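PDB 1LJ8: mannitol dehydrogenase from Pseudomonas fluorescens, which probably oxidises D-mannitol to D-fructose with NAD as the hydride acceptor, as a long-chain mannitol 2-dehydrogenase. Local coordinates for residues Thr400-Ala411 against Phe465-Leu476. Sequence-based numbering, arbitrary orientation.
Sequences TERAALVVAAWA and FVAAFERCYGSL
Glu-401 and Arg-471 meet because both chains bend: the glutamate turns at chi2 (101°) after a CG roughly anti to the backbone N, and the arginine kinks at chi3 (-78°), so that the two side chains cross at about a right angle while their flat ends lie nearly coplanar. The grip is side-on. Arg-471 NH2 gives an almost straight bond to the syn lone pair of Glu-401 OE1 at 2.6 Å, and Arg-471 NE reaches the syn lone pair of Glu-401 OE2 at 2.7 Å, just as straight. With an alanine here instead of Glu-401, the guanidinium would probably lose its carboxylate mate and be free to turn, and Ala-468 CB, 3.4 Å from Glu-401 OE1, would lose its cover.

The rest of the seam is mostly apolar. It joins two helices of the C-terminal domain, 401-413 and 463-488; the axes of segments 401-411 and 465-476 pass 8.2 Å apart at -54°, with small residues at the crossing and knobs-into-holes packing. The Ala-408 methyl drops among Phe-469, Cys-472, Tyr-473 and Leu-476; Ala-408 CB is pressed to 3.5 Å from Cys-472 CB, tighter than usual for carbons. In return Cys-472 fits among Glu-401, Ala-404, Leu-405 and Ala-408, and Phe-469 among Ala-404, Val-407, Ala-408 and Ala-411. The Phe-469 ring turns its edge to the Val-407 carbonyl and the Ala-411 methyl, while Phe-469 CE1 comes to 3.4 Å from Ala-408 CA. Val-407 also sends CG2 to the edge of Phe-465, whose CE1 lies against Ala-404. On the flank away from the phenylalanines, Leu-405 CD1 touches Leu-476 CD1 at 3.7 Å. Tyr-473 lays its ring beside Ala-411, and its hydroxyl hydrogen-bonds Asp-441, while Ile-444 packs on both Phe-469 and Tyr-473.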
ATOM      1  N   THR A 400      15.676  11.844 -19.022  1.00 16.18           N
ATOM      2  CA  THR A 400      14.583  11.848 -18.020  1.00 15.48           C
ATOM      3  C   THR A 400      13.188  11.900 -18.625  1.00 16.99           C
ATOM      4  O   THR A 400      12.197  11.853 -17.887  1.00 16.22           O
ATOM      5  CB  THR A 400      14.679  13.062 -17.051  1.00 16.05           C
ATOM      6  OG1 THR A 400      14.509  14.290 -17.779  1.00 16.56           O
ATOM      7  CG2 THR A 400      16.044  13.066 -16.321  1.00 18.38           C
ATOM      8  N   GLU A 401      13.109  11.989 -19.945  1.00 16.39           N
ATOM      9  CA  GLU A 401      11.823  12.181 -20.599  1.00 16.92           C
ATOM     10  C   GLU A 401      10.701  11.216 -20.251  1.00 15.76           C
ATOM     11  O   GLU A 401       9.564  11.658 -20.035  1.00 16.89           O
ATOM     12  CB  GLU A 401      11.989  12.195 -22.114  1.00 19.80           C
ATOM     13  CG  GLU A 401      10.954  13.070 -22.770  1.00 25.15           C
ATOM     14  CD  GLU A 401      11.565  14.415 -23.142  1.00 30.24           C
ATOM     15  OE1 GLU A 401      12.675  14.740 -22.632  1.00 31.20           O
ATOM     16  OE2 GLU A 401      10.937  15.133 -23.924  1.00 30.70           O
ATOM     17  N   ARG A 402      10.989   9.913 -20.235  1.00 13.73           N
ATOM     18  CA  ARG A 402       9.919   8.973 -19.900  1.00 15.04           C
ATOM     19  C   ARG A 402       9.453   9.165 -18.472  1.00 15.19           C
ATOM     20  O   ARG A 402       8.250   9.043 -18.200  1.00 15.06           O
ATOM     21  CB  ARG A 402      10.363   7.530 -20.061  1.00 14.56           C
ATOM     22  CG  ARG A 402      10.654   7.080 -21.550  1.00 17.85           C
ATOM     23  CD  ARG A 402      11.287   5.686 -21.534  1.00 17.47           C
ATOM     24  NE  ARG A 402      12.678   5.772 -21.078  1.00 17.66           N
ATOM     25  CZ  ARG A 402      13.715   6.088 -21.855  1.00 18.37           C
ATOM     26  NH1 ARG A 402      13.570   6.335 -23.166  1.00 19.77           N
ATOM     27  NH2 ARG A 402      14.910   6.238 -21.313  1.00 18.20           N
ATOM     28  N   ALA A 403      10.382   9.436 -17.552  1.00 13.83           N
ATOM     29  CA  ALA A 403       9.977   9.610 -16.141  1.00 14.31           C
ATOM     30  C   ALA A 403       9.286  10.951 -15.948  1.00 13.81           C
ATOM     31  O   ALA A 403       8.352  11.090 -15.138  1.00 14.70           O
ATOM     32  CB  ALA A 403      11.209   9.500 -15.221  1.00 13.41           C
ATOM     33  N   ALA A 404       9.749  11.956 -16.697  1.00 13.09           N
ATOM     34  CA  ALA A 404       9.125  13.282 -16.619  1.00 14.01           C
ATOM     35  C   ALA A 404       7.686  13.204 -17.090  1.00 13.49           C
ATOM     36  O   ALA A 404       6.836  13.929 -16.582  1.00 14.01           O
ATOM     37  CB  ALA A 404       9.925  14.350 -17.505  1.00 13.77           C
ATOM     38  N   LEU A 405       7.408  12.333 -18.047  1.00 11.96           N
ATOM     39  CA  LEU A 405       6.037  12.210 -18.570  1.00 12.68           C
ATOM     40  C   LEU A 405       5.097  11.733 -17.463  1.00 12.81           C
ATOM     41  O   LEU A 405       3.937  12.135 -17.449  1.00 12.57           O
ATOM     42  CB  LEU A 405       5.987  11.233 -19.787  1.00 12.81           C
ATOM     43  CG  LEU A 405       4.581  11.007 -20.386  1.00 12.68           C
ATOM     44  CD1 LEU A 405       4.041  12.369 -20.946  1.00 12.74           C
ATOM     45  CD2 LEU A 405       4.644   9.948 -21.516  1.00 13.98           C
ATOM     46  N   VAL A 406       5.577  10.881 -16.546  1.00 12.87           N
ATOM     47  CA  VAL A 406       4.709  10.430 -15.444  1.00 13.03           C
ATOM     48  C   VAL A 406       4.253  11.642 -14.606  1.00 12.06           C
ATOM     49  O   VAL A 406       3.078  11.752 -14.200  1.00 13.30           O
ATOM     50  CB  VAL A 406       5.442   9.440 -14.503  1.00 13.34           C
ATOM     51  CG1 VAL A 406       4.426   8.916 -13.436  1.00 14.69           C
ATOM     52  CG2 VAL A 406       6.046   8.272 -15.296  1.00 13.78           C
ATOM     53  N   VAL A 407       5.203  12.537 -14.306  1.00 12.44           N
ATOM     54  CA  VAL A 407       4.922  13.724 -13.496  1.00 12.30           C
ATOM     55  C   VAL A 407       4.022  14.715 -14.274  1.00 12.76           C
ATOM     56  O   VAL A 407       3.131  15.349 -13.690  1.00 12.58           O
ATOM     57  CB  VAL A 407       6.258  14.426 -13.044  1.00 14.30           C
ATOM     58  CG1 VAL A 407       5.961  15.647 -12.101  1.00 13.43           C
ATOM     59  CG2 VAL A 407       7.125  13.424 -12.288  1.00 12.26           C
ATOM     60  N   ALA A 408       4.299  14.887 -15.572  1.00 12.90           N
ATOM     61  CA  ALA A 408       3.501  15.760 -16.411  1.00 13.32           C
ATOM     62  C   ALA A 408       2.050  15.197 -16.487  1.00 13.11           C
ATOM     63  O   ALA A 408       1.046  15.966 -16.465  1.00 12.94           O
ATOM     64  CB  ALA A 408       4.134  15.820 -17.839  1.00 13.41           C
ATOM     65  N   ALA A 409       1.947  13.873 -16.607  1.00 12.99           N
ATOM     66  CA  ALA A 409       0.614  13.223 -16.709  1.00 13.35           C
ATOM     67  C   ALA A 409      -0.165  13.507 -15.423  1.00 13.29           C
ATOM     68  O   ALA A 409      -1.362  13.817 -15.453  1.00 12.01           O
ATOM     69  CB  ALA A 409       0.769  11.689 -16.906  1.00 12.39           C
ATOM     70  N   TRP A 410       0.508  13.360 -14.282  1.00 13.55           N
ATOM     71  CA  TRP A 410      -0.162  13.648 -12.997  1.00 12.49           C
ATOM     72  C   TRP A 410      -0.619  15.115 -12.964  1.00 13.98           C
ATOM     73  O   TRP A 410      -1.748  15.415 -12.524  1.00 12.21           O
ATOM     74  CB  TRP A 410       0.801  13.406 -11.809  1.00 12.57           C
ATOM     75  CG  TRP A 410       0.150  13.576 -10.463  1.00 11.52           C
ATOM     76  CD1 TRP A 410      -0.966  12.903 -10.013  1.00 10.63           C
ATOM     77  CD2 TRP A 410       0.592  14.401  -9.364  1.00 13.40           C
ATOM     78  NE1 TRP A 410      -1.224  13.251  -8.695  1.00 13.42           N
ATOM     79  CE2 TRP A 410      -0.295  14.162  -8.275  1.00 14.43           C
ATOM     80  CE3 TRP A 410       1.643  15.299  -9.190  1.00 16.45           C
ATOM     81  CZ2 TRP A 410      -0.158  14.802  -7.028  1.00 16.72           C
ATOM     82  CZ3 TRP A 410       1.789  15.948  -7.939  1.00 17.89           C
ATOM     83  CH2 TRP A 410       0.880  15.687  -6.876  1.00 18.46           C
ATOM     84  N   ALA A 411       0.248  16.028 -13.434  1.00 13.91           N
ATOM     85  CA  ALA A 411      -0.091  17.445 -13.412  1.00 14.10           C
ATOM     86  C   ALA A 411      -1.360  17.732 -14.210  1.00 15.43           C
ATOM     87  O   ALA A 411      -2.263  18.468 -13.739  1.00 16.22           O
ATOM     88  CB  ALA A 411       1.095  18.327 -13.962  1.00 15.09           C
ATOM     89  N   PHE A 465      15.477  18.198 -16.389  1.00 17.47           N
ATOM     90  CA  PHE A 465      14.197  17.578 -16.023  1.00 16.23           C
ATOM     91  C   PHE A 465      13.060  18.568 -16.187  1.00 14.97           C
ATOM     92  O   PHE A 465      11.975  18.226 -16.685  1.00 15.48           O
ATOM     93  CB  PHE A 465      14.214  17.081 -14.566  1.00 15.48           C
ATOM     94  CG  PHE A 465      12.906  16.443 -14.167  1.00 13.80           C
ATOM     95  CD1 PHE A 465      12.699  15.084 -14.395  1.00 14.31           C
ATOM     96  CD2 PHE A 465      11.873  17.217 -13.664  1.00 14.84           C
ATOM     97  CE1 PHE A 465      11.456  14.489 -14.129  1.00 13.72           C
ATOM     98  CE2 PHE A 465      10.609  16.646 -13.378  1.00 14.98           C
ATOM     99  CZ  PHE A 465      10.408  15.291 -13.614  1.00 14.18           C
ATOM    100  N   VAL A 466      13.276  19.805 -15.755  1.00 14.13           N
ATOM    101  CA  VAL A 466      12.200  20.789 -15.887  1.00 14.22           C
ATOM    102  C   VAL A 466      11.794  20.971 -17.373  1.00 15.07           C
ATOM    103  O   VAL A 466      10.610  21.058 -17.683  1.00 14.99           O
ATOM    104  CB  VAL A 466      12.632  22.150 -15.291  1.00 16.47           C
ATOM    105  CG1 VAL A 466      11.593  23.237 -15.648  1.00 18.18           C
ATOM    106  CG2 VAL A 466      12.732  22.022 -13.762  1.00 15.72           C
ATOM    107  N   ALA A 467      12.767  21.001 -18.283  1.00 14.07           N
ATOM    108  CA  ALA A 467      12.447  21.174 -19.716  1.00 14.93           C
ATOM    109  C   ALA A 467      11.637  19.969 -20.233  1.00 15.09           C
ATOM    110  O   ALA A 467      10.681  20.126 -20.992  1.00 15.00           O
ATOM    111  CB  ALA A 467      13.752  21.307 -20.541  1.00 14.33           C
ATOM    112  N   ALA A 468      12.026  18.777 -19.799  1.00 15.15           N
ATOM    113  CA  ALA A 468      11.336  17.561 -20.224  1.00 15.94           C
ATOM    114  C   ALA A 468       9.891  17.577 -19.676  1.00 15.63           C
ATOM    115  O   ALA A 468       8.942  17.217 -20.371  1.00 17.09           O
ATOM    116  CB  ALA A 468      12.087  16.321 -19.716  1.00 15.98           C
ATOM    117  N   PHE A 469       9.744  17.977 -18.424  1.00 14.67           N
ATOM    118  CA  PHE A 469       8.415  18.067 -17.811  1.00 14.77           C
ATOM    119  C   PHE A 469       7.543  19.043 -18.570  1.00 15.92           C
ATOM    120  O   PHE A 469       6.392  18.750 -18.873  1.00 15.98           O
ATOM    121  CB  PHE A 469       8.543  18.521 -16.346  1.00 14.42           C
ATOM    122  CG  PHE A 469       7.231  18.876 -15.727  1.00 16.07           C
ATOM    123  CD1 PHE A 469       6.402  17.887 -15.209  1.00 14.20           C
ATOM    124  CD2 PHE A 469       6.799  20.196 -15.726  1.00 16.48           C
ATOM    125  CE1 PHE A 469       5.169  18.194 -14.708  1.00 16.04           C
ATOM    126  CE2 PHE A 469       5.539  20.530 -15.217  1.00 16.99           C
ATOM    127  CZ  PHE A 469       4.716  19.512 -14.703  1.00 17.22           C
ATOM    128  N   GLU A 470       8.090  20.206 -18.913  1.00 16.55           N
ATOM    129  CA  GLU A 470       7.302  21.188 -19.630  1.00 15.07           C
ATOM    130  C   GLU A 470       6.909  20.733 -21.046  1.00 16.78           C
ATOM    131  O   GLU A 470       5.781  20.997 -21.474  1.00 14.70           O
ATOM    132  CB  GLU A 470       8.056  22.532 -19.664  1.00 17.27           C
ATOM    133  CG  GLU A 470       8.093  23.188 -18.272  1.00 18.32           C
ATOM    134  CD  GLU A 470       8.796  24.527 -18.258  1.00 21.81           C
ATOM    135  OE1 GLU A 470       9.394  24.912 -19.282  1.00 25.25           O
ATOM    136  OE2 GLU A 470       8.755  25.192 -17.207  1.00 22.19           O
ATOM    137  N   ARG A 471       7.833  20.079 -21.760  1.00 16.62           N
ATOM    138  CA  ARG A 471       7.572  19.535 -23.121  1.00 17.61           C
ATOM    139  C   ARG A 471       6.422  18.506 -23.015  1.00 16.56           C
ATOM    140  O   ARG A 471       5.474  18.498 -23.811  1.00 15.28           O
ATOM    141  CB  ARG A 471       8.783  18.728 -23.660  1.00 17.86           C
ATOM    142  CG  ARG A 471      10.000  19.512 -24.055  1.00 20.54           C
ATOM    143  CD  ARG A 471      10.932  18.634 -24.859  1.00 18.16           C
ATOM    144  NE  ARG A 471      11.745  17.694 -24.070  1.00 18.44           N
ATOM    145  CZ  ARG A 471      12.879  18.037 -23.463  1.00 18.21           C
ATOM    146  NH1 ARG A 471      13.326  19.278 -23.532  1.00 19.72           N
ATOM    147  NH2 ARG A 471      13.620  17.126 -22.851  1.00 21.35           N
ATOM    148  N   CYS A 472       6.569  17.606 -22.059  1.00 15.55           N
ATOM    149  CA  CYS A 472       5.568  16.549 -21.848  1.00 15.57           C
ATOM    150  C   CYS A 472       4.207  17.103 -21.518  1.00 15.69           C
ATOM    151  O   CYS A 472       3.191  16.676 -22.103  1.00 15.37           O
ATOM    152  CB  CYS A 472       6.022  15.559 -20.730  1.00 16.31           C
ATOM    153  SG  CYS A 472       7.390  14.464 -21.273  1.00 17.59           S
ATOM    154  N   TYR A 473       4.157  18.033 -20.574  1.00 15.22           N
ATOM    155  CA  TYR A 473       2.857  18.611 -20.198  1.00 15.07           C
ATOM    156  C   TYR A 473       2.169  19.305 -21.400  1.00 17.52           C
ATOM    157  O   TYR A 473       0.972  19.095 -21.671  1.00 14.14           O
ATOM    158  CB  TYR A 473       3.062  19.585 -19.063  1.00 15.79           C
ATOM    159  CG  TYR A 473       1.769  20.180 -18.568  1.00 15.13           C
ATOM    160  CD1 TYR A 473       0.996  19.516 -17.628  1.00 15.02           C
ATOM    161  CD2 TYR A 473       1.285  21.373 -19.107  1.00 15.53           C
ATOM    162  CE1 TYR A 473      -0.255  20.031 -17.232  1.00 17.11           C
ATOM    163  CE2 TYR A 473       0.039  21.905 -18.740  1.00 17.96           C
ATOM    164  CZ  TYR A 473      -0.726  21.218 -17.799  1.00 18.12           C
ATOM    165  OH  TYR A 473      -1.977  21.690 -17.431  1.00 20.80           O
ATOM    166  N   GLY A 474       2.926  20.146 -22.117  1.00 15.99           N
ATOM    167  CA  GLY A 474       2.339  20.810 -23.270  1.00 17.24           C
ATOM    168  C   GLY A 474       1.861  19.812 -24.314  1.00 15.71           C
ATOM    169  O   GLY A 474       0.786  19.996 -24.902  1.00 16.24           O
ATOM    170  N   SER A 475       2.633  18.757 -24.541  1.00 16.08           N
ATOM    171  CA  SER A 475       2.239  17.790 -25.551  1.00 16.69           C
ATOM    172  C   SER A 475       0.963  17.055 -25.091  1.00 17.34           C
ATOM    173  O   SER A 475       0.012  16.868 -25.860  1.00 15.75           O
ATOM    174  CB  SER A 475       3.358  16.789 -25.795  1.00 17.44           C
ATOM    175  OG  SER A 475       2.980  15.892 -26.825  1.00 19.67           O
ATOM    176  N   LEU A 476       0.939  16.641 -23.834  1.00 15.95           N
ATOM    177  CA  LEU A 476      -0.271  15.969 -23.373  1.00 16.48           C
ATOM    178  C   LEU A 476      -1.524  16.854 -23.555  1.00 15.98           C
ATOM    179  O   LEU A 476      -2.593  16.393 -23.992  1.00 16.45           O
ATOM    180  CB  LEU A 476      -0.097  15.587 -21.883  1.00 14.89           C
ATOM    181  CG  LEU A 476       0.804  14.368 -21.644  1.00 13.35           C
ATOM    182  CD1 LEU A 476       0.893  14.122 -20.101  1.00 13.60           C
ATOM    183  CD2 LEU A 476       0.215  13.127 -22.331  1.00 13.54           C
TER